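Local coordinates for WbbM protein (Klebsiella pneumoniae, PDB 6U4B), which is a trimeric bifunctional O-antigen polymerase, probably acting through two glycosyltransferase domains in each chain, one of which carries a bound magnesium ion, at residues 107-112 against 141-146; 154-159 against 277-282. All coordinates share one frame; numbering follows the deposited sequence.

Contact 1 (107-112 against 141-146); sequences LNFSEK and ETIQRC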
ATOM      1  N   LEU A 107      -1.283  32.813  45.027  1.00 56.26           N
ATOM      2  CA  LEU A 107      -1.604  33.336  46.346  1.00 57.57           C
ATOM      3  C   LEU A 107      -0.341  33.855  47.019  1.00 60.81           C
ATOM      4  O   LEU A 107       0.743  33.284  46.858  1.00 60.12           O
ATOM      5  CB  LEU A 107      -2.251  32.262  47.219  1.00 55.18           C
ATOM      6  CG  LEU A 107      -3.600  31.700  46.768  1.00 54.44           C
ATOM      7  CD1 LEU A 107      -3.912  30.435  47.549  1.00 43.75           C
ATOM      8  CD2 LEU A 107      -4.701  32.729  46.948  1.00 54.28           C
ATOM      9  N   ASN A 108      -0.490  34.940  47.771  1.00 55.20           N
ATOM     10  CA  ASN A 108       0.602  35.513  48.548  1.00 56.40           C
ATOM     11  C   ASN A 108       0.625  34.831  49.911  1.00 59.16           C
ATOM     12  O   ASN A 108      -0.267  35.047  50.737  1.00 65.07           O
ATOM     13  CB  ASN A 108       0.425  37.023  48.676  1.00 59.12           C
ATOM     14  CG  ASN A 108       1.476  37.671  49.560  1.00 70.03           C
ATOM     15  OD1 ASN A 108       2.454  37.039  49.961  1.00 71.18           O
ATOM     16  ND2 ASN A 108       1.280  38.949  49.857  1.00 71.91           N
ATOM     17  N   PHE A 109       1.642  34.007  50.143  1.00 60.05           N
ATOM     18  CA  PHE A 109       1.795  33.288  51.400  1.00 62.28           C
ATOM     19  C   PHE A 109       2.698  34.007  52.394  1.00 66.49           C
ATOM     20  O   PHE A 109       2.907  33.494  53.498  1.00 70.25           O
ATOM     21  CB  PHE A 109       2.348  31.881  51.140  1.00 61.00           C
ATOM     22  CG  PHE A 109       1.505  31.056  50.212  1.00 62.73           C
ATOM     23  CD1 PHE A 109       1.789  31.002  48.858  1.00 50.79           C
ATOM     24  CD2 PHE A 109       0.427  30.332  50.695  1.00 60.43           C
ATOM     25  CE1 PHE A 109       1.015  30.243  48.003  1.00 62.34           C
ATOM     26  CE2 PHE A 109      -0.353  29.571  49.844  1.00 58.49           C
ATOM     27  CZ  PHE A 109      -0.059  29.526  48.495  1.00 61.27           C
ATOM     28  N   SER A 110       3.235  35.172  52.039  1.00 68.72           N
ATOM     29  CA  SER A 110       4.211  35.839  52.886  1.00 77.24           C
ATOM     30  C   SER A 110       3.525  36.593  54.021  1.00 78.81           C
ATOM     31  O   SER A 110       2.313  36.831  54.007  1.00 76.67           O
ATOM     32  CB  SER A 110       5.071  36.804  52.068  1.00 84.58           C
ATOM     33  OG  SER A 110       4.381  38.016  51.815  1.00 86.82           O
ATOM     34  N   GLU A 111       4.331  36.976  55.016  1.00 82.07           N
ATOM     35  CA  GLU A 111       3.802  37.695  56.173  1.00 82.78           C
ATOM     36  C   GLU A 111       3.200  39.034  55.770  1.00 80.21           C
ATOM     37  O   GLU A 111       2.163  39.442  56.304  1.00 81.23           O
ATOM     38  CB  GLU A 111       4.906  37.894  57.212  1.00 93.50           C
ATOM     39  CG  GLU A 111       5.346  36.614  57.898  1.00 98.34           C
ATOM     40  CD  GLU A 111       4.319  36.106  58.888  1.00103.14           C
ATOM     41  OE1 GLU A 111       4.391  36.496  60.072  1.00109.60           O
ATOM     42  OE2 GLU A 111       3.432  35.327  58.480  1.00101.37           O
ATOM     43  N   LYS A 112       3.837  39.735  54.835  1.00 80.38           N
ATOM     44  CA  LYS A 112       3.295  40.997  54.346  1.00 81.22           C
ATOM     45  C   LYS A 112       2.080  40.719  53.469  1.00 80.32           C
ATOM     46  O   LYS A 112       2.212  40.216  52.347  1.00 78.70           O
ATOM     47  CB  LYS A 112       4.353  41.779  53.573  1.00 82.86           C
ATOM     48  CG  LYS A 112       3.778  42.983  52.844  1.00 83.96           C
ATOM     49  CD  LYS A 112       4.854  43.901  52.297  1.00 90.08           C
ATOM     50  CE  LYS A 112       4.224  45.085  51.581  1.00 91.84           C
ATOM     51  NZ  LYS A 112       5.200  46.168  51.299  1.00 92.31           N
ATOM     52  N   GLU A 141       9.344  26.985  52.624  1.00 84.43           N
ATOM     53  CA  GLU A 141       9.414  27.503  53.989  1.00 84.89           C
ATOM     54  C   GLU A 141       8.279  28.479  54.279  1.00 79.36           C
ATOM     55  O   GLU A 141       7.616  28.381  55.318  1.00 76.85           O
ATOM     56  CB  GLU A 141      10.766  28.173  54.235  1.00 92.79           C
ATOM     57  CG  GLU A 141      11.929  27.215  54.375  1.00100.78           C
ATOM     58  CD  GLU A 141      12.902  27.652  55.451  1.00109.86           C
ATOM     59  OE1 GLU A 141      12.574  27.494  56.646  1.00112.42           O
ATOM     60  OE2 GLU A 141      13.983  28.174  55.106  1.00114.34           O
ATOM     61  N   THR A 142       8.043  29.434  53.376  1.00 78.28           N
ATOM     62  CA  THR A 142       7.025  30.448  53.632  1.00 76.94           C
ATOM     63  C   THR A 142       5.623  29.858  53.553  1.00 74.95           C
ATOM     64  O   THR A 142       4.736  30.247  54.322  1.00 65.57           O
ATOM     65  CB  THR A 142       7.174  31.606  52.648  1.00 69.22           C
ATOM     66  OG1 THR A 142       8.515  32.110  52.698  1.00 81.90           O
ATOM     67  CG2 THR A 142       6.213  32.728  53.006  1.00 74.17           C
ATOM     68  N   ILE A 143       5.405  28.916  52.635  1.00 72.22           N
ATOM     69  CA  ILE A 143       4.090  28.297  52.513  1.00 72.92           C
ATOM     70  C   ILE A 143       3.796  27.411  53.717  1.00 77.78           C
ATOM     71  O   ILE A 143       2.645  27.323  54.166  1.00 73.97           O
ATOM     72  CB  ILE A 143       3.998  27.521  51.184  1.00 67.61           C
ATOM     73  CG1 ILE A 143       4.007  28.499  50.006  1.00 65.91           C
ATOM     74  CG2 ILE A 143       2.756  26.645  51.142  1.00 65.65           C
ATOM     75  CD1 ILE A 143       3.953  27.837  48.649  1.00 64.97           C
ATOM     76  N   GLN A 144       4.820  26.761  54.278  1.00 82.80           N
ATOM     77  CA  GLN A 144       4.602  25.885  55.426  1.00 88.17           C
ATOM     78  C   GLN A 144       4.216  26.675  56.672  1.00 87.76           C
ATOM     79  O   GLN A 144       3.311  26.270  57.413  1.00 84.25           O
ATOM     80  CB  GLN A 144       5.850  25.042  55.688  1.00 97.40           C
ATOM     81  CG  GLN A 144       5.959  23.807  54.804  1.00102.02           C
ATOM     82  CD  GLN A 144       5.712  22.523  55.570  1.00109.74           C
ATOM     83  OE1 GLN A 144       6.218  22.340  56.679  1.00114.17           O
ATOM     84  NE2 GLN A 144       4.927  21.626  54.984  1.00109.55           N
ATOM     85  N   ARG A 145       4.889  27.801  56.926  1.00 89.54           N
ATOM     86  CA  ARG A 145       4.531  28.618  58.082  1.00 90.61           C
ATOM     87  C   ARG A 145       3.167  29.273  57.906  1.00 83.03           C
ATOM     88  O   ARG A 145       2.490  29.574  58.896  1.00 84.61           O
ATOM     89  CB  ARG A 145       5.600  29.685  58.336  1.00 92.61           C
ATOM     90  CG  ARG A 145       6.914  29.154  58.897  1.00 98.33           C
ATOM     91  CD  ARG A 145       7.579  30.187  59.803  1.00106.42           C
ATOM     92  NE  ARG A 145       8.805  29.684  60.418  1.00110.41           N
ATOM     93  CZ  ARG A 145       9.438  30.282  61.424  1.00111.93           C
ATOM     94  NH1 ARG A 145       8.959  31.407  61.939  1.00113.92           N
ATOM     95  NH2 ARG A 145      10.548  29.751  61.919  1.00111.78           N
ATOM     96  N   CYS A 146       2.743  29.495  56.664  1.00 75.17           N
ATOM     97  CA  CYS A 146       1.461  30.146  56.435  1.00 78.76           C
ATOM     98  C   CYS A 146       0.295  29.204  56.703  1.00 81.94           C
ATOM     99  O   CYS A 146      -0.798  29.666  57.056  1.00 80.35           O
ATOM    100  CB  CYS A 146       1.403  30.679  55.007  1.00 74.21           C
ATOM    101  SG  CYS A 146      -0.020  31.721  54.623  1.00 69.89           S
TER
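The ring of F109 takes I143 on one face and C146 at its edge. CG1 of I143 lies 3.8 Å from the ring centroid and 24° off the normal, a CH-pi contact displaced from the ring centre toward CD1. It is closest to CD1 of F109, at 3.5 Å, and CD1 of I143 continues along the same side of the ring to CE1. Near the ring plane, the sulfur of C146 faces CD2 of F109. With chi1 at -172°, C146 points SG away from its own N and toward the loop, while C146 CB packs 4.2 Å from F109 CB. The short side chain of C146 lets the helix come close to the loop, its CB 3.5 Å from F109 O.

T142 completes the helix side. Its CG2 comes within 3.4 Å of F109 O and also touches S110 CA, whereas OG1 hydrogen-bonds to OD1 of N139, the residue just before the helix; threonine thus divides a methyl and a hydroxyl between two tasks.

The loop is shaped by N108, whose OD1 accepts from S110 N at 2.9 Å in an Asx turn and from S110 OG on a lone pair. Its ND2 bonds to K112 O at 2.9 Å, so one short amide ties three loop residues together.

The contact joins the loop between strands 97-102 and 122-125 to helix 140-146 within the DUF4422 region. I31 of strand 29-35 touches both F109 and I143, and L280 of strand 277-285 packs on C146.

Contact 2 (154-159 against 277-282); sequences LPKKWS and VKELQR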
ATOM      1  N   LEU A 154      -7.290  30.847  51.164  1.00 57.03           N
ATOM      2  CA  LEU A 154      -7.918  31.227  49.902  1.00 56.72           C
ATOM      3  C   LEU A 154      -7.887  32.747  49.747  1.00 49.32           C
ATOM      4  O   LEU A 154      -7.501  33.449  50.688  1.00 49.85           O
ATOM      5  CB  LEU A 154      -9.350  30.671  49.827  1.00 60.99           C
ATOM      6  CG  LEU A 154     -10.509  31.152  50.701  1.00 64.04           C
ATOM      7  CD1 LEU A 154     -11.782  30.432  50.273  1.00 59.75           C
ATOM      8  CD2 LEU A 154     -10.243  30.900  52.163  1.00 66.25           C
ATOM      9  N   PRO A 155      -8.241  33.297  48.573  1.00 48.53           N
ATOM     10  CA  PRO A 155      -8.191  34.756  48.408  1.00 50.25           C
ATOM     11  C   PRO A 155      -9.257  35.495  49.196  1.00 53.87           C
ATOM     12  O   PRO A 155     -10.109  34.874  49.843  1.00 52.83           O
ATOM     13  CB  PRO A 155      -8.398  34.941  46.899  1.00 51.66           C
ATOM     14  CG  PRO A 155      -9.089  33.717  46.455  1.00 54.01           C
ATOM     15  CD  PRO A 155      -8.499  32.626  47.288  1.00 53.91           C
ATOM     16  N   LYS A 156      -9.215  36.824  49.130  1.00 57.56           N
ATOM     17  CA  LYS A 156     -10.224  37.641  49.781  1.00 61.89           C
ATOM     18  C   LYS A 156     -11.568  37.489  49.079  1.00 61.95           C
ATOM     19  O   LYS A 156     -11.640  37.232  47.874  1.00 56.17           O
ATOM     20  CB  LYS A 156      -9.808  39.111  49.781  1.00 65.09           C
ATOM     21  CG  LYS A 156      -8.489  39.398  50.479  1.00 70.80           C
ATOM     22  CD  LYS A 156      -8.366  40.872  50.844  1.00 72.91           C
ATOM     23  CE  LYS A 156      -7.231  41.543  50.092  1.00 71.53           C
ATOM     24  NZ  LYS A 156      -6.450  42.450  50.979  1.00 69.96           N
ATOM     25  N   LYS A 157     -12.643  37.637  49.850  1.00 62.86           N
ATOM     26  CA  LYS A 157     -13.973  37.675  49.258  1.00 64.75           C
ATOM     27  C   LYS A 157     -14.090  38.859  48.306  1.00 66.84           C
ATOM     28  O   LYS A 157     -13.408  39.877  48.457  1.00 69.13           O
ATOM     29  CB  LYS A 157     -15.049  37.777  50.341  1.00 66.18           C
ATOM     30  CG  LYS A 157     -15.362  36.477  51.066  1.00 62.03           C
ATOM     31  CD  LYS A 157     -16.504  36.678  52.052  1.00 61.88           C
ATOM     32  CE  LYS A 157     -16.839  35.397  52.798  1.00 62.32           C
ATOM     33  NZ  LYS A 157     -17.891  35.625  53.831  1.00 64.66           N
ATOM     34  N   TRP A 158     -14.966  38.715  47.320  1.00 64.35           N
ATOM     35  CA  TRP A 158     -15.269  39.774  46.372  1.00 68.56           C
ATOM     36  C   TRP A 158     -16.735  40.159  46.515  1.00 65.30           C
ATOM     37  O   TRP A 158     -17.603  39.292  46.657  1.00 66.00           O
ATOM     38  CB  TRP A 158     -14.960  39.329  44.937  1.00 77.80           C
ATOM     39  CG  TRP A 158     -15.133  40.410  43.914  1.00 89.30           C
ATOM     40  CD1 TRP A 158     -14.329  41.497  43.725  1.00 94.10           C
ATOM     41  CD2 TRP A 158     -16.167  40.498  42.926  1.00 91.44           C
ATOM     42  NE1 TRP A 158     -14.804  42.262  42.687  1.00 96.43           N
ATOM     43  CE2 TRP A 158     -15.930  41.671  42.179  1.00 95.59           C
ATOM     44  CE3 TRP A 158     -17.270  39.703  42.604  1.00 86.83           C
ATOM     45  CZ2 TRP A 158     -16.758  42.066  41.130  1.00 94.76           C
ATOM     46  CZ3 TRP A 158     -18.091  40.097  41.562  1.00 86.27           C
ATOM     47  CH2 TRP A 158     -17.830  41.267  40.837  1.00 88.80           C
ATOM     48  N   SER A 159     -17.006  41.460  46.483  1.00 63.39           N
ATOM     49  CA  SER A 159     -18.349  41.976  46.711  1.00 68.75           C
ATOM     50  C   SER A 159     -19.104  42.087  45.394  1.00 70.98           C
ATOM     51  O   SER A 159     -18.619  42.707  44.441  1.00 72.51           O
ATOM     52  CB  SER A 159     -18.291  43.339  47.402  1.00 73.35           C
ATOM     53  OG  SER A 159     -19.572  43.938  47.453  1.00 72.65           O
ATOM     54  N   VAL A 277      -9.850  30.103  58.771  1.00 71.51           N
ATOM     55  CA  VAL A 277      -9.675  30.530  57.390  1.00 69.20           C
ATOM     56  C   VAL A 277      -8.683  31.683  57.372  1.00 71.50           C
ATOM     57  O   VAL A 277      -8.792  32.617  58.177  1.00 76.44           O
ATOM     58  CB  VAL A 277     -11.021  30.946  56.770  1.00 71.79           C
ATOM     59  CG1 VAL A 277     -10.805  31.731  55.492  1.00 72.52           C
ATOM     60  CG2 VAL A 277     -11.893  29.723  56.518  1.00 71.05           C
ATOM     61  N   LYS A 278      -7.707  31.615  56.469  1.00 68.30           N
ATOM     62  CA  LYS A 278      -6.729  32.684  56.294  1.00 68.47           C
ATOM     63  C   LYS A 278      -6.851  33.213  54.871  1.00 62.12           C
ATOM     64  O   LYS A 278      -6.508  32.513  53.911  1.00 59.29           O
ATOM     65  CB  LYS A 278      -5.308  32.202  56.583  1.00 73.38           C
ATOM     66  CG  LYS A 278      -4.279  33.327  56.607  1.00 77.45           C
ATOM     67  CD  LYS A 278      -2.861  32.817  56.849  1.00 83.71           C
ATOM     68  CE  LYS A 278      -2.660  32.369  58.289  1.00 87.37           C
ATOM     69  NZ  LYS A 278      -1.234  32.024  58.560  1.00 89.16           N
ATOM     70  N   GLU A 279      -7.344  34.441  54.737  1.00 57.12           N
ATOM     71  CA  GLU A 279      -7.480  35.071  53.433  1.00 62.89           C
ATOM     72  C   GLU A 279      -6.156  35.698  53.015  1.00 64.85           C
ATOM     73  O   GLU A 279      -5.539  36.439  53.786  1.00 64.74           O
ATOM     74  CB  GLU A 279      -8.586  36.125  53.459  1.00 64.62           C
ATOM     75  CG  GLU A 279      -9.984  35.540  53.588  1.00 65.05           C
ATOM     76  CD  GLU A 279     -11.062  36.603  53.684  1.00 69.56           C
ATOM     77  OE1 GLU A 279     -12.225  36.246  53.967  1.00 68.59           O
ATOM     78  OE2 GLU A 279     -10.751  37.795  53.478  1.00 73.38           O
ATOM     79  N   LEU A 280      -5.725  35.396  51.795  1.00 65.54           N
ATOM     80  CA  LEU A 280      -4.455  35.867  51.267  1.00 63.92           C
ATOM     81  C   LEU A 280      -4.697  36.782  50.074  1.00 63.88           C
ATOM     82  O   LEU A 280      -5.758  36.747  49.444  1.00 59.66           O
ATOM     83  CB  LEU A 280      -3.565  34.688  50.850  1.00 63.40           C
ATOM     84  CG  LEU A 280      -3.335  33.595  51.894  1.00 62.90           C
ATOM     85  CD1 LEU A 280      -2.689  32.381  51.248  1.00 53.07           C
ATOM     86  CD2 LEU A 280      -2.483  34.113  53.044  1.00 56.64           C
ATOM     87  N   GLN A 281      -3.698  37.604  49.766  1.00 62.93           N
ATOM     88  CA  GLN A 281      -3.767  38.447  48.581  1.00 63.89           C
ATOM     89  C   GLN A 281      -3.606  37.608  47.316  1.00 60.87           C
ATOM     90  O   GLN A 281      -2.995  36.536  47.328  1.00 53.27           O
ATOM     91  CB  GLN A 281      -2.687  39.531  48.625  1.00 58.62           C
ATOM     92  CG  GLN A 281      -2.814  40.527  49.773  1.00 61.11           C
ATOM     93  CD  GLN A 281      -1.813  41.665  49.663  1.00 69.97           C
ATOM     94  OE1 GLN A 281      -0.629  41.497  49.955  1.00 68.28           O
ATOM     95  NE2 GLN A 281      -2.285  42.827  49.231  1.00 71.04           N
ATOM     96  N   ARG A 282      -4.163  38.110  46.217  1.00 61.17           N
ATOM     97  CA  ARG A 282      -4.021  37.500  44.902  1.00 58.18           C
ATOM     98  C   ARG A 282      -2.933  38.215  44.114  1.00 57.62           C
ATOM     99  O   ARG A 282      -2.765  39.430  44.225  1.00 60.44           O
ATOM    100  CB  ARG A 282      -5.331  37.558  44.109  1.00 60.36           C
ATOM    101  CG  ARG A 282      -6.508  36.888  44.779  1.00 66.03           C
ATOM    102  CD  ARG A 282      -7.734  36.863  43.870  1.00 70.25           C
ATOM    103  NE  ARG A 282      -8.439  38.144  43.828  1.00 78.48           N
ATOM    104  CZ  ARG A 282      -9.405  38.494  44.673  1.00 88.33           C
ATOM    105  NH1 ARG A 282      -9.784  37.663  45.636  1.00 87.48           N
ATOM    106  NH2 ARG A 282      -9.992  39.678  44.561  1.00 93.72           N
TER
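L280 N donates to L154 O at 2.9 Å with an N-H...O angle of 160°, and R282 NH1 donates to K156 O, also at 2.9 Å but more bent, at 142°. K156 O lies in the guanidinium plane, at its edge, though NH1 is tilted somewhat from the carbonyl plane. The bend at chi3 of R282 (-79°) brings NH1 there, past P155; an arginine is long enough to do this and still offer NH2 weakly to W120 O. A weak bond from L154 N to K278 O, 3.3 Å, continues the ladder.

These bonds pair strands 152-159 and 277-285 in parallel within the mixed sheet of the N-terminal half, L154 lying beside E279. L154 O also receives a CH...O contact from E279 CA at 3.2 Å. P155 CA gives another to L280 O at 3.3 Å; its N faces away from strand 277-285, so the lack of an N-H costs this pairing nothing. Regular pairing is not continued through K156 and K157, which are loop.

P155 CB rests 3.4 Å from R282 CG, the two side chains crossing at about a right angle. L154 CD2 meets V277 CG1 at a tight 3.5 Å, and helix 253-272 covers the leucine through F262 and I266. Farther out, the extended chain of E279 passes K156 almost perpendicularly, its OE2 near K156 CA. The charged ends part there: E279 OE1 bonds to Y211 OH, while K156 NZ forms a salt bridge with E117.

Contacts 1 and 2 have centres about 14 Å apart, and strand 277-285, which is half of contact 2, also borders contact 1. Two probable hydrogen bonds join them: C146 O, near the end of helix 140-146, receives K278 NZ at 2.8 Å, and N108 N lies 3.0 Å from Q281 O. L280 belongs to both: its CB lies 3.3 Å from N108 O and its CD1 3.8 Å from F109 CD2. Helix 140-146 and strand 152-159 follow each other in the chain, with a short connection between. Both contacts lie away from the magnesium site of D406, D408 and H560, which belongs to the glycosyltransferase family 8 region.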